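Local coordinates for extracellular solute-binding protein family 5 (Brucella melitensis, PDB 4ONY) that probably captures peptides or related solutes in the periplasm and delivers them to an ABC transporter for uptake, as a family 5 extracellular solute-binding protein, at residues V49-T54 with I254-N259; D56-F61 with T68-L73; R226-R231 with F249-I254. All coordinates share one frame; numbering follows the deposited sequence.

Contact 1. Residues V49-T54 with I254-N259. With P4G (1-ethoxy-2-(2-ethoxyethoxy)ethane), chain D.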
loop_
_atom_site.group_PDB
_atom_site.type_symbol
_atom_site.label_atom_id
_atom_site.label_comp_id
_atom_site.label_asym_id
_atom_site.label_seq_id
_atom_site.Cartn_x
_atom_site.Cartn_y
_atom_site.Cartn_z
ATOM N N VAL A 49 13.655 14.395 9.552
ATOM C CA VAL A 49 13.417 12.955 9.496
ATOM C C VAL A 49 14.496 12.321 8.671
ATOM O O VAL A 49 15.095 13.006 7.841
ATOM C CB VAL A 49 12.053 12.615 8.880
ATOM C CG1 VAL A 49 10.943 13.314 9.648
ATOM C CG2 VAL A 49 11.978 13.058 7.414
ATOM N N GLY A 50 14.712 11.023 8.879
ATOM C CA GLY A 50 15.716 10.258 8.151
ATOM C C GLY A 50 15.088 9.232 7.222
ATOM O O GLY A 50 14.001 8.729 7.496
ATOM N N VAL A 51 15.754 8.944 6.114
ATOM C CA VAL A 51 15.389 7.826 5.214
ATOM C C VAL A 51 16.666 7.100 4.812
ATOM O O VAL A 51 17.742 7.713 4.786
ATOM C CB VAL A 51 14.652 8.264 3.909
ATOM C CG1 VAL A 51 13.384 9.027 4.231
ATOM C CG2 VAL A 51 15.520 9.159 3.033
ATOM N N VAL A 52 16.539 5.795 4.529
ATOM C CA VAL A 52 17.649 5.005 4.043
ATOM C C VAL A 52 17.662 5.116 2.545
ATOM O O VAL A 52 16.679 4.829 1.925
ATOM C CB VAL A 52 17.527 3.538 4.437
ATOM C CG1 VAL A 52 18.699 2.697 3.891
ATOM C CG2 VAL A 52 17.465 3.439 5.959
ATOM N N GLY A 53 18.779 5.557 1.970
ATOM C CA GLY A 53 18.909 5.604 0.523
ATOM C C GLY A 53 19.719 6.821 0.077
ATOM O O GLY A 53 20.581 7.281 0.825
ATOM N N THR A 54 19.448 7.302 -1.134
ATOM C CA THR A 54 20.140 8.436 -1.717
ATOM C C THR A 54 19.251 9.153 -2.752
ATOM O O THR A 54 18.187 8.660 -3.093
ATOM C CB THR A 54 21.456 7.994 -2.366
ATOM O OG1 THR A 54 22.268 9.134 -2.688
ATOM C CG2 THR A 54 21.207 7.140 -3.638
ATOM N N ILE A 254 14.754 16.382 5.212
ATOM C CA ILE A 254 14.846 14.947 5.003
ATOM C C ILE A 254 16.325 14.594 4.778
ATOM O O ILE A 254 16.937 14.995 3.765
ATOM C CB ILE A 254 13.985 14.524 3.794
ATOM C CG1 ILE A 254 12.572 15.091 3.971
ATOM C CG2 ILE A 254 13.971 13.005 3.631
ATOM C CD1 ILE A 254 11.592 14.714 2.858
ATOM N N GLU A 255 16.883 13.860 5.742
ATOM C CA GLU A 255 18.271 13.402 5.721
ATOM C C GLU A 255 18.384 11.967 5.285
ATOM O O GLU A 255 17.499 11.132 5.576
ATOM C CB GLU A 255 18.886 13.574 7.088
ATOM C CG GLU A 255 18.982 15.031 7.437
ATOM C CD GLU A 255 19.826 15.319 8.631
ATOM O OE1 GLU A 255 20.199 14.391 9.390
ATOM O OE2 GLU A 255 20.115 16.516 8.815
ATOM N N TYR A 256 19.461 11.674 4.566
ATOM C CA TYR A 256 19.646 10.394 3.966
ATOM C C TYR A 256 20.768 9.635 4.681
ATOM O O TYR A 256 21.811 10.206 4.952
ATOM C CB TYR A 256 19.939 10.581 2.469
ATOM C CG TYR A 256 18.695 10.885 1.631
ATOM C CD1 TYR A 256 18.121 12.149 1.630
ATOM C CD2 TYR A 256 18.075 9.912 0.888
ATOM C CE1 TYR A 256 17.000 12.428 0.857
ATOM C CE2 TYR A 256 16.978 10.179 0.123
ATOM C CZ TYR A 256 16.440 11.445 0.108
ATOM O OH TYR A 256 15.335 11.728 -0.655
ATOM N N TYR A 257 20.514 8.361 5.000
ATOM C CA TYR A 257 21.431 7.519 5.751
ATOM C C TYR A 257 21.731 6.233 4.965
ATOM O O TYR A 257 20.917 5.792 4.168
ATOM C CB TYR A 257 20.840 7.163 7.127
ATOM C CG TYR A 257 20.762 8.357 8.017
ATOM C CD1 TYR A 257 19.707 9.267 7.893
ATOM C CD2 TYR A 257 21.798 8.659 8.896
ATOM C CE1 TYR A 257 19.676 10.423 8.666
ATOM C CE2 TYR A 257 21.773 9.806 9.671
ATOM C CZ TYR A 257 20.711 10.703 9.535
ATOM O OH TYR A 257 20.723 11.871 10.335
ATOM N N ARG A 258 22.898 5.639 5.199
ATOM C CA ARG A 258 23.291 4.466 4.429
ATOM C C ARG A 258 22.603 3.210 4.920
ATOM O O ARG A 258 22.588 2.262 4.203
ATOM C CB ARG A 258 24.770 4.248 4.454
ATOM C CG ARG A 258 25.316 3.764 5.793
ATOM C CD ARG A 258 26.806 3.936 5.785
ATOM N NE ARG A 258 27.454 3.273 6.899
ATOM C CZ ARG A 258 27.956 3.864 7.974
ATOM N NH1 ARG A 258 27.869 5.176 8.128
ATOM N NH2 ARG A 258 28.538 3.111 8.925
ATOM N N ASN A 259 22.112 3.186 6.158
ATOM C CA ASN A 259 21.429 2.007 6.705
ATOM C C ASN A 259 20.606 2.427 7.925
ATOM O O ASN A 259 20.706 3.563 8.397
ATOM C CB ASN A 259 22.428 0.849 7.094
ATOM C CG ASN A 259 23.426 1.259 8.175
ATOM O OD1 ASN A 259 23.085 1.994 9.100
ATOM N ND2 ASN A 259 24.672 0.774 8.057
HETATM C C8 P4G D . 26.043 19.005 7.338
HETATM C C7 P4G D . 26.195 18.360 5.959
HETATM O O4 P4G D . 26.317 16.904 5.887
HETATM C C6 P4G D . 25.643 16.017 6.806
HETATM C C5 P4G D . 24.653 15.086 6.084
HETATM O O3 P4G D . 23.962 14.264 7.045
HETATM C C4 P4G D . 23.345 13.115 6.512
HETATM C C3 P4G D . 23.519 11.997 7.523
HETATM O O2 P4G D . 24.619 11.152 7.181
HETATM C C2 P4G D . 25.055 10.314 8.272
HETATM C C1 P4G D . 26.311 10.757 9.001
#
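V51 and Y256 stand side by side on one face of a parallel pair of beta strands, the edge strand 46-52 and its neighbour 251-257 in the four-stranded mixed sheet of this periplasmic binding protein. The V51 torsion (chi1 -58°) sets CG2 between its backbone N and carbonyl carbon, which puts this methyl over one face of the Y256 ring, a CH-pi contact 3.6 Å from the ring centroid and displaced toward the rim; at that ring's edge sits the backbone of G53. On the same side of the sheet CG1 of V51 reaches I254 CG2 at 4.1 Å, and V49 runs alongside I254, so valine branches, isoleucine and ring form one apolar layer. Y257 takes the other side. The 1-ethoxy-2-(2-ethoxyethoxy)ethane molecule covers one face of its ring, with C3 3.5 Å from Y257 CE2, while G50, without a side chain, passes CA by Y257 CE1 at 4.0 Å.

The backbone ladder sets this register: E255 N donates to V49 O, V51 N to E255 O and Y257 N to V51 O. A fourth bond, G53 N to Y257 O at 3.1 Å, carries the pairing one step past the regular strand, where G53 adopts backbone angles (phi 144°, psi -152°) that suit glycine.

Further out, the polar ends are fixed from elsewhere. Y256 OH bonds the backbone N of R71, Y257 OH bonds S266, and the E255 carboxylate forms a salt bridge with R226, another residue of the ligand pocket. Where the chain leaves the sheet, N259 is the N-cap of helix 260-268, its OD1 accepting from S262 N. V52 rests against this turn, and V52 CG2 lies 3.8 Å from N259 C.

Contact 2. Residues D56-F61 with T68-L73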
loop_
_atom_site.group_PDB
_atom_site.type_symbol
_atom_site.label_atom_id
_atom_site.label_comp_id
_atom_site.label_asym_id
_atom_site.label_seq_id
_atom_site.Cartn_x
_atom_site.Cartn_y
_atom_site.Cartn_z
ATOM N N ASP A 56 19.748 12.149 -6.260
ATOM C CA ASP A 56 20.555 13.081 -7.016
ATOM C C ASP A 56 19.754 13.907 -8.028
ATOM O O ASP A 56 20.342 14.501 -8.912
ATOM C CB ASP A 56 21.656 12.320 -7.759
ATOM C CG ASP A 56 21.116 11.302 -8.725
ATOM O OD1 ASP A 56 19.894 11.197 -8.986
ATOM O OD2 ASP A 56 21.975 10.546 -9.226
ATOM N N SER A 57 18.435 13.935 -7.930
ATOM C CA SER A 57 17.642 14.667 -8.900
ATOM C C SER A 57 16.294 15.055 -8.316
ATOM O O SER A 57 15.867 14.477 -7.316
ATOM C CB SER A 57 17.445 13.867 -10.203
ATOM O OG SER A 57 16.831 14.665 -11.229
ATOM N N LEU A 58 15.634 16.034 -8.944
ATOM C CA LEU A 58 14.440 16.640 -8.403
ATOM C C LEU A 58 13.233 16.673 -9.351
ATOM O O LEU A 58 12.369 17.558 -9.216
ATOM C CB LEU A 58 14.719 18.068 -7.942
ATOM C CG LEU A 58 15.857 18.275 -6.958
ATOM C CD1 LEU A 58 16.102 19.777 -6.726
ATOM C CD2 LEU A 58 15.598 17.563 -5.661
ATOM N N ASN A 59 13.129 15.692 -10.246
ATOM C CA ASN A 59 11.991 15.579 -11.146
ATOM C C ASN A 59 11.351 14.225 -11.005
ATOM O O ASN A 59 11.866 13.231 -11.507
ATOM C CB ASN A 59 12.389 15.825 -12.573
ATOM C CG ASN A 59 11.185 15.878 -13.505
ATOM O OD1 ASN A 59 10.121 15.365 -13.194
ATOM N ND2 ASN A 59 11.349 16.526 -14.645
ATOM N N PRO A 60 10.220 14.167 -10.306
ATOM C CA PRO A 60 9.613 12.879 -10.026
ATOM C C PRO A 60 8.794 12.344 -11.185
ATOM O O PRO A 60 8.199 11.282 -11.036
ATOM C CB PRO A 60 8.688 13.171 -8.821
ATOM C CG PRO A 60 8.403 14.587 -8.883
ATOM C CD PRO A 60 9.566 15.273 -9.583
ATOM N N PHE A 61 8.760 13.016 -12.334
ATOM C CA PHE A 61 7.813 12.643 -13.384
ATOM C C PHE A 61 8.414 12.037 -14.654
ATOM O O PHE A 61 7.684 11.809 -15.631
ATOM C CB PHE A 61 6.999 13.888 -13.760
ATOM C CG PHE A 61 6.391 14.578 -12.571
ATOM C CD1 PHE A 61 5.444 13.926 -11.789
ATOM C CD2 PHE A 61 6.760 15.880 -12.243
ATOM C CE1 PHE A 61 4.859 14.580 -10.697
ATOM C CE2 PHE A 61 6.213 16.524 -11.144
ATOM C CZ PHE A 61 5.267 15.871 -10.366
ATOM N N THR A 68 16.345 7.755 -7.966
ATOM C CA THR A 68 17.155 8.543 -7.105
ATOM C C THR A 68 16.629 9.976 -7.077
ATOM O O THR A 68 17.397 10.946 -7.116
ATOM C CB THR A 68 18.627 8.484 -7.537
ATOM O OG1 THR A 68 18.738 8.876 -8.915
ATOM C CG2 THR A 68 19.191 7.079 -7.375
ATOM N N THR A 69 15.316 10.097 -7.014
ATOM C CA THR A 69 14.653 11.382 -6.882
ATOM C C THR A 69 14.352 11.703 -5.416
ATOM O O THR A 69 13.975 10.830 -4.664
ATOM C CB THR A 69 13.372 11.400 -7.725
ATOM O OG1 THR A 69 13.737 11.301 -9.121
ATOM C CG2 THR A 69 12.621 12.649 -7.511
ATOM N N ALA A 70 14.544 12.949 -5.017
ATOM C CA ALA A 70 14.347 13.336 -3.649
ATOM C C ALA A 70 12.926 13.065 -3.187
ATOM O O ALA A 70 11.995 13.191 -3.963
ATOM C CB ALA A 70 14.621 14.806 -3.454
ATOM N N ARG A 71 12.804 12.700 -1.924
ATOM C CA ARG A 71 11.533 12.526 -1.268
ATOM C C ARG A 71 10.897 13.893 -1.035
ATOM O O ARG A 71 11.589 14.898 -0.874
ATOM C CB ARG A 71 11.728 11.843 0.113
ATOM C CG ARG A 71 12.273 10.418 0.069
ATOM C CD ARG A 71 11.238 9.409 -0.378
ATOM N NE ARG A 71 10.111 9.469 0.562
ATOM C CZ ARG A 71 10.037 8.830 1.731
ATOM N NH1 ARG A 71 10.991 7.976 2.108
ATOM N NH2 ARG A 71 8.965 9.013 2.512
ATOM N N GLY A 72 9.581 13.896 -0.964
ATOM C CA GLY A 72 8.813 15.042 -0.490
ATOM C C GLY A 72 8.209 15.895 -1.615
ATOM O O GLY A 72 7.369 16.754 -1.340
ATOM N N LEU A 73 8.585 15.663 -2.856
ATOM C CA LEU A 73 8.153 16.531 -3.936
ATOM C C LEU A 73 6.721 16.233 -4.360
ATOM O O LEU A 73 5.917 17.155 -4.549
ATOM C CB LEU A 73 9.103 16.426 -5.136
ATOM C CG LEU A 73 10.533 16.852 -4.858
ATOM C CD1 LEU A 73 11.454 16.339 -5.963
ATOM C CD2 LEU A 73 10.628 18.373 -4.788
HETATM O O HOH W 1 14.565 13.186 -10.849
#
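With chi1 at 60°, D56 tucks its carboxylate between its own backbone N and carbonyl carbon, and T68 places OG1 in the equivalent position (chi1 55°); the two side chains thereby converge. T68 OG1 donates to D56 OD1 at 2.6 Å, approaching from above the carboxylate plane. The same two residues are joined again through the backbone, D56 N giving a hydrogen bond to T68 O at 2.8 Å, while S57 N adds a weak one to that carbonyl.

One residue further on, S57 and T69 form a single isolated bridge. A70 N donates to S57 O at 3.1 Å, and T69 CA makes a CA-H...O contact with the same oxygen. Alongside it a water is gripped by three groups: N59 N donates to it, it donates to T69 OG1 at 2.7 Å, and it also bonds S57 OG. T69 OG1 has a second partner in S65 O, and S57 OG one in T206 N. T69 CG2 turns the other way, to P60 CA at 3.9 Å.

Beyond the bridge the contact becomes apolar. L58 CD2 meets A70 CB at 3.7 Å, and L73 CD1 packs on the L58 carbonyl and on P60 CD. L58 and A70 also touch I227 of strand 226-231. N59 OD1 accepts from F61 N, an Asx turn that folds the N59 side chain back over P60 to F61 N.

Lacking helix or strand, this long loop is thus pinned to itself by a polar end and an apolar end, and the shared water ties the S57 hydroxyl and N59 amide of one segment to the T69 hydroxyl of the other.

Contact 3. Residues R226-R231 with F249-I254. With P4G (1-ethoxy-2-(2-ethoxyethoxy)ethane), chain D.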
loop_
_atom_site.group_PDB
_atom_site.type_symbol
_atom_site.label_atom_id
_atom_site.label_comp_id
_atom_site.label_asym_id
_atom_site.label_seq_id
_atom_site.Cartn_x
_atom_site.Cartn_y
_atom_site.Cartn_z
ATOM N N ARG A 226 20.836 15.363 2.032
ATOM C CA ARG A 226 19.787 16.153 2.652
ATOM C C ARG A 226 19.083 17.060 1.669
ATOM O O ARG A 226 19.728 17.683 0.813
ATOM C CB ARG A 226 20.409 17.046 3.751
ATOM C CG ARG A 226 19.401 17.901 4.524
ATOM C CD ARG A 226 20.111 18.906 5.429
ATOM N NE ARG A 226 20.800 18.259 6.536
ATOM C CZ ARG A 226 22.127 18.220 6.708
ATOM N NH1 ARG A 226 22.966 18.775 5.841
ATOM N NH2 ARG A 226 22.618 17.623 7.795
ATOM N N ILE A 227 17.763 17.101 1.778
ATOM C CA ILE A 227 16.933 18.123 1.121
ATOM C C ILE A 227 16.159 18.912 2.214
ATOM O O ILE A 227 15.642 18.339 3.124
ATOM C CB ILE A 227 15.988 17.537 0.047
ATOM C CG1 ILE A 227 15.206 18.644 -0.634
ATOM C CG2 ILE A 227 14.966 16.531 0.613
ATOM C CD1 ILE A 227 14.558 18.228 -1.947
ATOM N N VAL A 228 16.198 20.234 2.162
ATOM C CA VAL A 228 15.551 21.089 3.155
ATOM C C VAL A 228 14.383 21.808 2.449
ATOM O O VAL A 228 14.568 22.468 1.432
ATOM C CB VAL A 228 16.519 22.128 3.749
ATOM C CG1 VAL A 228 15.859 23.018 4.788
ATOM C CG2 VAL A 228 17.738 21.477 4.392
ATOM N N TYR A 229 13.197 21.646 3.013
ATOM C CA TYR A 229 12.025 22.346 2.596
ATOM C C TYR A 229 11.709 23.491 3.585
ATOM O O TYR A 229 11.741 23.297 4.793
ATOM C CB TYR A 229 10.846 21.390 2.580
ATOM C CG TYR A 229 10.945 20.329 1.531
ATOM C CD1 TYR A 229 10.519 20.591 0.239
ATOM C CD2 TYR A 229 11.443 19.065 1.814
ATOM C CE1 TYR A 229 10.585 19.655 -0.752
ATOM C CE2 TYR A 229 11.515 18.096 0.816
ATOM C CZ TYR A 229 11.081 18.410 -0.471
ATOM O OH TYR A 229 11.108 17.496 -1.501
ATOM N N LYS A 230 11.375 24.650 3.052
ATOM C CA LYS A 230 10.893 25.768 3.832
ATOM C C LYS A 230 9.446 26.113 3.426
ATOM O O LYS A 230 9.138 26.174 2.237
ATOM C CB LYS A 230 11.815 26.971 3.666
ATOM C CG LYS A 230 12.926 26.906 4.686
ATOM C CD LYS A 230 13.962 28.023 4.549
ATOM C CE LYS A 230 15.280 27.509 5.104
ATOM N NZ LYS A 230 16.258 28.624 5.244
ATOM N N ARG A 231 8.605 26.416 4.407
ATOM C CA ARG A 231 7.226 26.785 4.118
ATOM C C ARG A 231 7.155 28.139 3.466
ATOM O O ARG A 231 7.788 29.089 3.917
ATOM C CB ARG A 231 6.363 26.758 5.377
ATOM C CG ARG A 231 4.871 26.924 5.126
ATOM C CD ARG A 231 4.051 26.726 6.400
ATOM N NE ARG A 231 4.399 27.762 7.377
ATOM C CZ ARG A 231 4.428 27.589 8.698
ATOM N NH1 ARG A 231 4.108 26.423 9.252
ATOM N NH2 ARG A 231 4.804 28.590 9.486
ATOM N N PHE A 249 4.788 22.630 10.262
ATOM C CA PHE A 249 6.211 22.884 10.400
ATOM C C PHE A 249 6.602 23.996 9.441
ATOM O O PHE A 249 6.164 24.001 8.294
ATOM C CB PHE A 249 7.017 21.618 10.135
ATOM C CG PHE A 249 6.670 20.483 11.061
ATOM C CD1 PHE A 249 7.033 20.547 12.398
ATOM C CD2 PHE A 249 5.968 19.375 10.596
ATOM C CE1 PHE A 249 6.710 19.533 13.275
ATOM C CE2 PHE A 249 5.651 18.366 11.451
ATOM C CZ PHE A 249 6.017 18.441 12.805
ATOM N N ASP A 250 7.404 24.938 9.901
ATOM C CA ASP A 250 7.895 25.965 9.004
ATOM C C ASP A 250 9.095 25.496 8.174
ATOM O O ASP A 250 9.488 26.158 7.230
ATOM C CB ASP A 250 8.179 27.291 9.719
ATOM C CG ASP A 250 9.180 27.174 10.839
ATOM O OD1 ASP A 250 10.052 26.284 10.811
ATOM O OD2 ASP A 250 9.122 28.006 11.770
ATOM N N LYS A 251 9.661 24.346 8.553
ATOM C CA LYS A 251 10.804 23.769 7.854
ATOM C C LYS A 251 10.783 22.271 8.041
ATOM O O LYS A 251 10.535 21.792 9.153
ATOM C CB LYS A 251 12.112 24.314 8.430
ATOM C CG LYS A 251 13.337 23.762 7.733
ATOM C CD LYS A 251 14.564 24.611 8.000
ATOM C CE LYS A 251 15.089 24.324 9.389
ATOM N NZ LYS A 251 16.476 24.878 9.482
ATOM N N ILE A 252 11.051 21.533 6.962
ATOM C CA ILE A 252 11.140 20.060 7.010
ATOM C C ILE A 252 12.408 19.644 6.289
ATOM O O ILE A 252 12.585 19.994 5.125
ATOM C CB ILE A 252 9.944 19.363 6.337
ATOM C CG1 ILE A 252 8.649 19.744 7.058
ATOM C CG2 ILE A 252 10.161 17.835 6.333
ATOM C CD1 ILE A 252 7.350 19.320 6.388
ATOM N N SER A 253 13.303 18.949 7.003
ATOM C CA SER A 253 14.553 18.427 6.422
ATOM C C SER A 253 14.460 16.925 6.379
ATOM O O SER A 253 14.076 16.276 7.356
ATOM C CB SER A 253 15.789 18.878 7.219
ATOM O OG SER A 253 15.792 20.289 7.462
ATOM N N ILE A 254 14.754 16.382 5.212
ATOM C CA ILE A 254 14.846 14.947 5.003
ATOM C C ILE A 254 16.325 14.594 4.778
ATOM O O ILE A 254 16.937 14.995 3.765
ATOM C CB ILE A 254 13.985 14.524 3.794
ATOM C CG1 ILE A 254 12.572 15.091 3.971
ATOM C CG2 ILE A 254 13.971 13.005 3.631
ATOM C CD1 ILE A 254 11.592 14.714 2.858
HETATM C C8 P4G D . 26.043 19.005 7.338
HETATM C C7 P4G D . 26.195 18.360 5.959
HETATM O O4 P4G D . 26.317 16.904 5.887
HETATM C C6 P4G D . 25.643 16.017 6.806
HETATM C C5 P4G D . 24.653 15.086 6.084
HETATM O O3 P4G D . 23.962 14.264 7.045
HETATM C C4 P4G D . 23.345 13.115 6.512
HETATM C C3 P4G D . 23.519 11.997 7.523
HETATM O O2 P4G D . 24.619 11.152 7.181
HETATM C C2 P4G D . 25.055 10.314 8.272
HETATM C C1 P4G D . 26.311 10.757 9.001
#
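Over one face of the R231 guanidinium lies the backbone of D250, its CA 3.8 Å above the plane, and the two side chains cross at about a right angle. The carboxylate is not the partner here: D250 OD2 bonds G45 N, while R231 NH2 is held by K43 O and NH1 by N247 O, so the guanidinium is spread over backbone carbonyls. At the other end of the strand the R226 guanidinium meets the bound 1-ethoxy-2-(2-ethoxyethoxy)ethane edge-on, with C7 in its plane 3.3 Å from R226 NH1; Q222 OE1 accepts a hydrogen bond from the same NH1. The Y229 ring has I252 O in plane at its edge, 3.6 Å from CD2, and its CE2 reaches I254 CD1 at 4.0 Å. Its hydroxyl bonds R71 O.

I227 turns CG2 to I254 CB, the pair lying side by side with the tyrosine on the sheet face that meets the loop around A70 and L73. On the opposite face V228 CG1 touches both S253 OG and K251 CD, each at 3.8 Å. K251, with CG anti to its own N (chi1 -179°), runs CG and CD past the CG1 methyl of V228 and lies beside K230; the NZ atoms of K230 and K251 stay 5.7 Å apart, like charges not in contact.

Five backbone bonds join the strands. I227 exchanges a pair of bonds with I254, and Y229 a pair with I252, and R231 N ends the row on D250 O at 3.0 Å, coming from above that carbonyl's plane.

Alternating hydrogen-bonded and non-hydrogen-bonded pairs mark a regular antiparallel ladder, here between the two central strands of the four-stranded mixed sheet, with R226 bringing its end to the ligand pocket.

From the N terminus, strand 46-52 enters contact 1 first and waits some 200 residues for its partner, strand 251-257. Within that large loop, contact 2 closes a short one by folding 68-73 back on 56-61, just after the edge strand. Contact 3 follows in series, pairing 226-231 with 249-254, and it too lies within the span of contact 1; contacts 1 and 3 share I254 and continue one sheet. The loop of contact 2 lies against one side of that sheet, where the backbone of R71 joins it to both of the other contacts. On the other side, a salt bridge links contacts 1 and 3 beside the bound ether.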